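Local coordinates for c-di-GMP synthase (Capnocytophaga granulosa, PDB 6WT9), which joins two molecules of GTP into the cyclic dinucleotide 3',3'-c-di-GMP, the second messenger of a CBASS system that defends the bacterium against phage, at residues Ala63-Lys66 / Val67-His70; Ser231-Arg234 / Ile235-Ser239. All coordinates share one frame; numbering follows the deposited sequence.

Contacts 1 and 2 are each a pair of adjoining turns in one helix, and they follow each other in the chain. Contact 1, at 63-70, lies near the end of helix 54-71, which covers strands of the mixed sheet in the nucleotidyltransferase part of the enzyme. Contact 2, at 231-239, belongs to helix 228-241, the first helix after strand 221-226 ends that sheet. Their centres are 25 Å apart and their nearest atoms about 13 Å, so the two do not touch. Both border neighbouring parts of the chain: Lys68 packs on strand 78-83, and Ile232 and Asn236 pack on helix 85-88, which follows it.

Contact 1. Residues Ala63-Lys66 / Val67-His70; sequences AGEK and VKLH
Glu65 and Lys68, one helical turn apart, run side by side with their ends pointing the same way. The carboxylate reaches its neighbour because the Glu65 chain bends at its second torsion (chi2 56°), which brings OE1 alongside the straight lysine chain, 3.2 Å from Lys68 CD. The charged ends stop short of a salt bridge, with Glu65 OE1 4.2 Å from Lys68 NZ, so the attraction is probably a general electrostatic one. Both chains also lie against Tyr82 of strand 78-83. Elsewhere round the helix, the His70 ring lies obliquely to the carbonyl of the preceding turn, its CD2 3.1 Å from Lys66 O, the same oxygen that accepts the bond from His70 N. On the buried side Val67 turns CG2 back to 3.3 Å from Ala63 O, and both residues pack on Val187 of strand 185-194. Underneath run four consecutive backbone bonds, among them Lys68 N to Gly64 O at 3.0 Å. This is i to i+4 alpha-helical bonding in a helix that packs one face, Ala63 and Val67, on the central sheet of the nucleotidyltransferase fold, with Lys66 and Leu69 on the exposed side.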
ATOM      1  N   ALA A  63      12.519  -6.410   9.663  1.00 22.13           N
ATOM      2  CA  ALA A  63      12.019  -7.779   9.756  1.00 16.65           C
ATOM      3  C   ALA A  63      12.145  -8.500   8.419  1.00 19.93           C
ATOM      4  O   ALA A  63      12.486  -9.688   8.375  1.00 23.07           O
ATOM      5  CB  ALA A  63      10.567  -7.780  10.235  1.00 10.60           C
ATOM      6  N   GLY A  64      11.871  -7.799   7.318  1.00 20.12           N
ATOM      7  CA  GLY A  64      12.102  -8.383   6.010  1.00 21.60           C
ATOM      8  C   GLY A  64      13.570  -8.634   5.734  1.00 24.99           C
ATOM      9  O   GLY A  64      13.917  -9.564   5.000  1.00 23.55           O
ATOM     10  N   GLU A  65      14.449  -7.821   6.323  1.00 25.26           N
ATOM     11  CA  GLU A  65      15.882  -8.004   6.124  1.00 25.65           C
ATOM     12  C   GLU A  65      16.378  -9.261   6.829  1.00 22.20           C
ATOM     13  O   GLU A  65      17.253  -9.966   6.312  1.00 24.98           O
ATOM     14  CB  GLU A  65      16.636  -6.770   6.619  1.00 33.73           C
ATOM     15  CG  GLU A  65      18.085  -6.694   6.173  1.00 43.10           C
ATOM     16  CD  GLU A  65      18.230  -6.761   4.666  1.00 53.05           C
ATOM     17  OE1 GLU A  65      18.704  -7.801   4.162  1.00 57.64           O
ATOM     18  OE2 GLU A  65      17.861  -5.781   3.986  1.00 52.76           O
ATOM     19  N   LYS A  66      15.827  -9.562   8.007  1.00 19.40           N
ATOM     20  CA  LYS A  66      16.206 -10.784   8.706  1.00 21.45           C
ATOM     21  C   LYS A  66      15.718 -12.021   7.962  1.00 19.62           C
ATOM     22  O   LYS A  66      16.410 -13.045   7.931  1.00 22.03           O
ATOM     23  CB  LYS A  66      15.661 -10.766  10.134  1.00 22.93           C
ATOM     24  CG  LYS A  66      16.329  -9.743  11.042  1.00 28.43           C
ATOM     25  CD  LYS A  66      15.698  -9.754  12.428  1.00 35.86           C
ATOM     26  CE  LYS A  66      16.351  -8.737  13.348  1.00 38.19           C
ATOM     27  NZ  LYS A  66      17.788  -9.047  13.579  1.00 44.84           N
ATOM     28  N   VAL A  67      14.526 -11.948   7.363  1.00 14.46           N
ATOM     29  CA  VAL A  67      14.051 -13.051   6.530  1.00 15.52           C
ATOM     30  C   VAL A  67      14.997 -13.268   5.357  1.00 17.06           C
ATOM     31  O   VAL A  67      15.318 -14.408   5.000  1.00 17.90           O
ATOM     32  CB  VAL A  67      12.611 -12.782   6.055  1.00 17.50           C
ATOM     33  CG1 VAL A  67      12.146 -13.875   5.108  1.00 17.79           C
ATOM     34  CG2 VAL A  67      11.676 -12.675   7.245  1.00 19.79           C
ATOM     35  N   LYS A  68      15.472 -12.176   4.753  1.00 15.40           N
ATOM     36  CA  LYS A  68      16.407 -12.280   3.637  1.00 17.17           C
ATOM     37  C   LYS A  68      17.686 -13.003   4.044  1.00 19.53           C
ATOM     38  O   LYS A  68      18.182 -13.862   3.306  1.00 16.35           O
ATOM     39  CB  LYS A  68      16.719 -10.883   3.100  1.00 22.33           C
ATOM     40  CG  LYS A  68      17.730 -10.841   1.970  1.00 29.52           C
ATOM     41  CD  LYS A  68      17.929  -9.413   1.483  1.00 40.30           C
ATOM     42  CE  LYS A  68      19.041  -9.321   0.450  1.00 49.94           C
ATOM     43  NZ  LYS A  68      19.238  -7.922  -0.025  1.00 57.70           N
ATOM     44  N   LEU A  69      18.230 -12.677   5.221  1.00 20.50           N
ATOM     45  CA  LEU A  69      19.480 -13.297   5.654  1.00 22.04           C
ATOM     46  C   LEU A  69      19.301 -14.787   5.916  1.00 19.73           C
ATOM     47  O   LEU A  69      20.214 -15.581   5.661  1.00 22.44           O
ATOM     48  CB  LEU A  69      20.017 -12.598   6.902  1.00 21.79           C
ATOM     49  CG  LEU A  69      20.463 -11.141   6.747  1.00 26.57           C
ATOM     50  CD1 LEU A  69      21.110 -10.641   8.032  1.00 23.70           C
ATOM     51  CD2 LEU A  69      21.410 -10.982   5.566  1.00 23.01           C
ATOM     52  N   HIS A  70      18.138 -15.187   6.438  1.00 13.87           N
ATOM     53  CA  HIS A  70      17.884 -16.607   6.655  1.00 15.95           C
ATOM     54  C   HIS A  70      17.769 -17.355   5.333  1.00 19.75           C
ATOM     55  O   HIS A  70      18.262 -18.482   5.207  1.00 23.87           O
ATOM     56  CB  HIS A  70      16.620 -16.797   7.493  1.00 15.46           C
ATOM     57  CG  HIS A  70      16.809 -16.497   8.947  1.00 22.41           C
ATOM     58  ND1 HIS A  70      17.629 -17.250   9.762  1.00 21.82           N
ATOM     59  CD2 HIS A  70      16.282 -15.531   9.735  1.00 20.52           C
ATOM     60  CE1 HIS A  70      17.601 -16.758  10.987  1.00 21.86           C
ATOM     61  NE2 HIS A  70      16.791 -15.714  10.998  1.00 21.86           N
TER

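Contact 2. Residues Ser231-Arg234 / Ile235-Ser239; sequences SIQR and INKRS
Ser231 to Arg238 are joined by four successive backbone hydrogen bonds, each reaching from an amide N to the carbonyl four residues earlier. Asn236 N to Ile232 O is nearly straight, 3.0 Å long with an angle of 170° at the hydrogen; that from Lys237 N to Gln233 O is more bent, at 146°. Ile235, a buried residue, makes close van der Waals contact with the preceding turn. With its CG1 anti to the carbonyl carbon (chi1 -67°), this branch folds back to 3.2 Å from Ser231 O, and the side chain goes on to pack against Val315, Thr88 and Asn272. Ile232 and Asn236 lie alongside each other, pointing the same way, with Ile232 CG2 3.6 Å from Asn236 ND2. Gln233 and Lys237 repeat this on the exposed side, where Gln233 NE2 rests 3.8 Å from Lys237 CB. Several polar ends find their partners outside the two segments. Although Asn236 ND2 is 3.4 Å from Ile232 O, the angle is too poor for a hydrogen bond; the amide instead uses OD1 to accept one from Lys247 NZ and ND2 to give a weak one to Met87 O. Arg234 extends its chain to bond Val315 O through NH1, and Arg238 makes a cation-pi contact with Tyr276. Ser231 OG turns back to Phe227 O, the i to i-4 bond that a helical serine commonly makes. Together these are the regular turns of an alpha helix whose side chains join helix 85-88, the 315-316 loop and helices 245-259 and 268-276.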
ATOM      1  N   SER A 231       5.333   0.147 -10.422  1.00 18.32           N
ATOM      2  CA  SER A 231       4.304   0.843  -9.655  1.00 18.98           C
ATOM      3  C   SER A 231       4.916   1.634  -8.506  1.00 17.76           C
ATOM      4  O   SER A 231       4.543   2.789  -8.270  1.00 17.45           O
ATOM      5  CB  SER A 231       3.276  -0.159  -9.130  1.00 17.43           C
ATOM      6  OG  SER A 231       2.675  -0.875 -10.193  1.00 22.41           O
ATOM      7  N   ILE A 232       5.860   1.026  -7.785  1.00 18.54           N
ATOM      8  CA  ILE A 232       6.520   1.708  -6.675  1.00 17.22           C
ATOM      9  C   ILE A 232       7.249   2.951  -7.170  1.00 20.12           C
ATOM     10  O   ILE A 232       7.118   4.040  -6.600  1.00 25.09           O
ATOM     11  CB  ILE A 232       7.483   0.745  -5.954  1.00 10.59           C
ATOM     12  CG1 ILE A 232       6.699  -0.276  -5.130  1.00 12.52           C
ATOM     13  CG2 ILE A 232       8.473   1.519  -5.089  1.00  7.28           C
ATOM     14  CD1 ILE A 232       7.554  -1.396  -4.583  1.00 15.17           C
ATOM     15  N   GLN A 233       8.026   2.803  -8.245  1.00 17.14           N
ATOM     16  CA  GLN A 233       8.835   3.915  -8.733  1.00 16.01           C
ATOM     17  C   GLN A 233       7.961   5.052  -9.252  1.00 16.58           C
ATOM     18  O   GLN A 233       8.295   6.229  -9.073  1.00 17.43           O
ATOM     19  CB  GLN A 233       9.796   3.421  -9.816  1.00 23.73           C
ATOM     20  CG  GLN A 233      10.942   4.371 -10.122  1.00 35.08           C
ATOM     21  CD  GLN A 233      10.603   5.371 -11.210  1.00 44.71           C
ATOM     22  OE1 GLN A 233       9.941   5.034 -12.192  1.00 49.00           O
ATOM     23  NE2 GLN A 233      11.056   6.610 -11.040  1.00 45.81           N
ATOM     24  N   ARG A 234       6.830   4.726  -9.883  1.00 14.48           N
ATOM     25  CA  ARG A 234       5.948   5.771 -10.396  1.00 13.75           C
ATOM     26  C   ARG A 234       5.243   6.517  -9.267  1.00 16.86           C
ATOM     27  O   ARG A 234       5.061   7.738  -9.348  1.00 13.24           O
ATOM     28  CB  ARG A 234       4.931   5.175 -11.372  1.00  9.61           C
ATOM     29  CG  ARG A 234       5.486   4.985 -12.778  1.00 10.06           C
ATOM     30  CD  ARG A 234       4.434   4.496 -13.764  1.00 14.03           C
ATOM     31  NE  ARG A 234       4.957   4.493 -15.129  1.00 16.08           N
ATOM     32  CZ  ARG A 234       4.320   3.993 -16.183  1.00 14.11           C
ATOM     33  NH1 ARG A 234       3.123   3.440 -16.042  1.00  7.95           N
ATOM     34  NH2 ARG A 234       4.886   4.041 -17.380  1.00 13.14           N
ATOM     35  N   ILE A 235       4.848   5.808  -8.206  1.00 14.86           N
ATOM     36  CA  ILE A 235       4.191   6.465  -7.080  1.00 14.71           C
ATOM     37  C   ILE A 235       5.166   7.385  -6.354  1.00 18.08           C
ATOM     38  O   ILE A 235       4.837   8.530  -6.023  1.00 18.73           O
ATOM     39  CB  ILE A 235       3.584   5.421  -6.126  1.00 15.29           C
ATOM     40  CG1 ILE A 235       2.434   4.676  -6.804  1.00 21.24           C
ATOM     41  CG2 ILE A 235       3.099   6.084  -4.842  1.00 10.33           C
ATOM     42  CD1 ILE A 235       1.819   3.595  -5.941  1.00 17.64           C
ATOM     43  N   ASN A 236       6.383   6.897  -6.094  1.00 16.17           N
ATOM     44  CA  ASN A 236       7.375   7.710  -5.397  1.00 15.96           C
ATOM     45  C   ASN A 236       7.803   8.916  -6.223  1.00 13.42           C
ATOM     46  O   ASN A 236       8.057   9.989  -5.664  1.00 17.51           O
ATOM     47  CB  ASN A 236       8.597   6.862  -5.039  1.00 18.53           C
ATOM     48  CG  ASN A 236       8.317   5.884  -3.917  1.00 15.60           C
ATOM     49  OD1 ASN A 236       7.425   6.104  -3.098  1.00 15.98           O
ATOM     50  ND2 ASN A 236       9.081   4.798  -3.870  1.00 12.52           N
ATOM     51  N   LYS A 237       7.881   8.765  -7.545  1.00 18.75           N
ATOM     52  CA  LYS A 237       8.334   9.867  -8.385  1.00 21.78           C
ATOM     53  C   LYS A 237       7.291  10.978  -8.440  1.00 20.56           C
ATOM     54  O   LYS A 237       7.614  12.156  -8.251  1.00 14.19           O
ATOM     55  CB  LYS A 237       8.665   9.351  -9.786  1.00 27.51           C
ATOM     56  CG  LYS A 237       9.522  10.289 -10.622  1.00 38.05           C
ATOM     57  CD  LYS A 237       8.686  11.053 -11.636  1.00 43.18           C
ATOM     58  CE  LYS A 237       9.561  11.804 -12.627  1.00 45.58           C
ATOM     59  NZ  LYS A 237      10.465  12.766 -11.942  1.00 47.29           N
ATOM     60  N   ARG A 238       6.027  10.618  -8.682  1.00 16.13           N
ATOM     61  CA  ARG A 238       4.977  11.627  -8.756  1.00 18.97           C
ATOM     62  C   ARG A 238       4.732  12.285  -7.405  1.00 24.88           C
ATOM     63  O   ARG A 238       4.405  13.476  -7.347  1.00 19.96           O
ATOM     64  CB  ARG A 238       3.684  11.007  -9.281  1.00 14.70           C
ATOM     65  CG  ARG A 238       2.614  12.027  -9.652  1.00 20.68           C
ATOM     66  CD  ARG A 238       1.548  11.390 -10.519  1.00 31.90           C
ATOM     67  NE  ARG A 238       0.803  12.379 -11.289  1.00 43.10           N
ATOM     68  CZ  ARG A 238       0.030  12.085 -12.329  1.00 49.04           C
ATOM     69  NH1 ARG A 238      -0.093  10.826 -12.725  1.00 48.82           N
ATOM     70  NH2 ARG A 238      -0.613  13.048 -12.978  1.00 51.62           N
ATOM     71  N   SER A 239       4.874  11.532  -6.314  1.00 19.72           N
ATOM     72  CA  SER A 239       4.758  12.133  -4.991  1.00 19.67           C
ATOM     73  C   SER A 239       5.905  13.101  -4.737  1.00 20.48           C
ATOM     74  O   SER A 239       5.717  14.143  -4.099  1.00 14.37           O
ATOM     75  CB  SER A 239       4.719  11.047  -3.919  1.00 18.47           C
ATOM     76  OG  SER A 239       4.576  11.628  -2.637  1.00 23.46           O
TER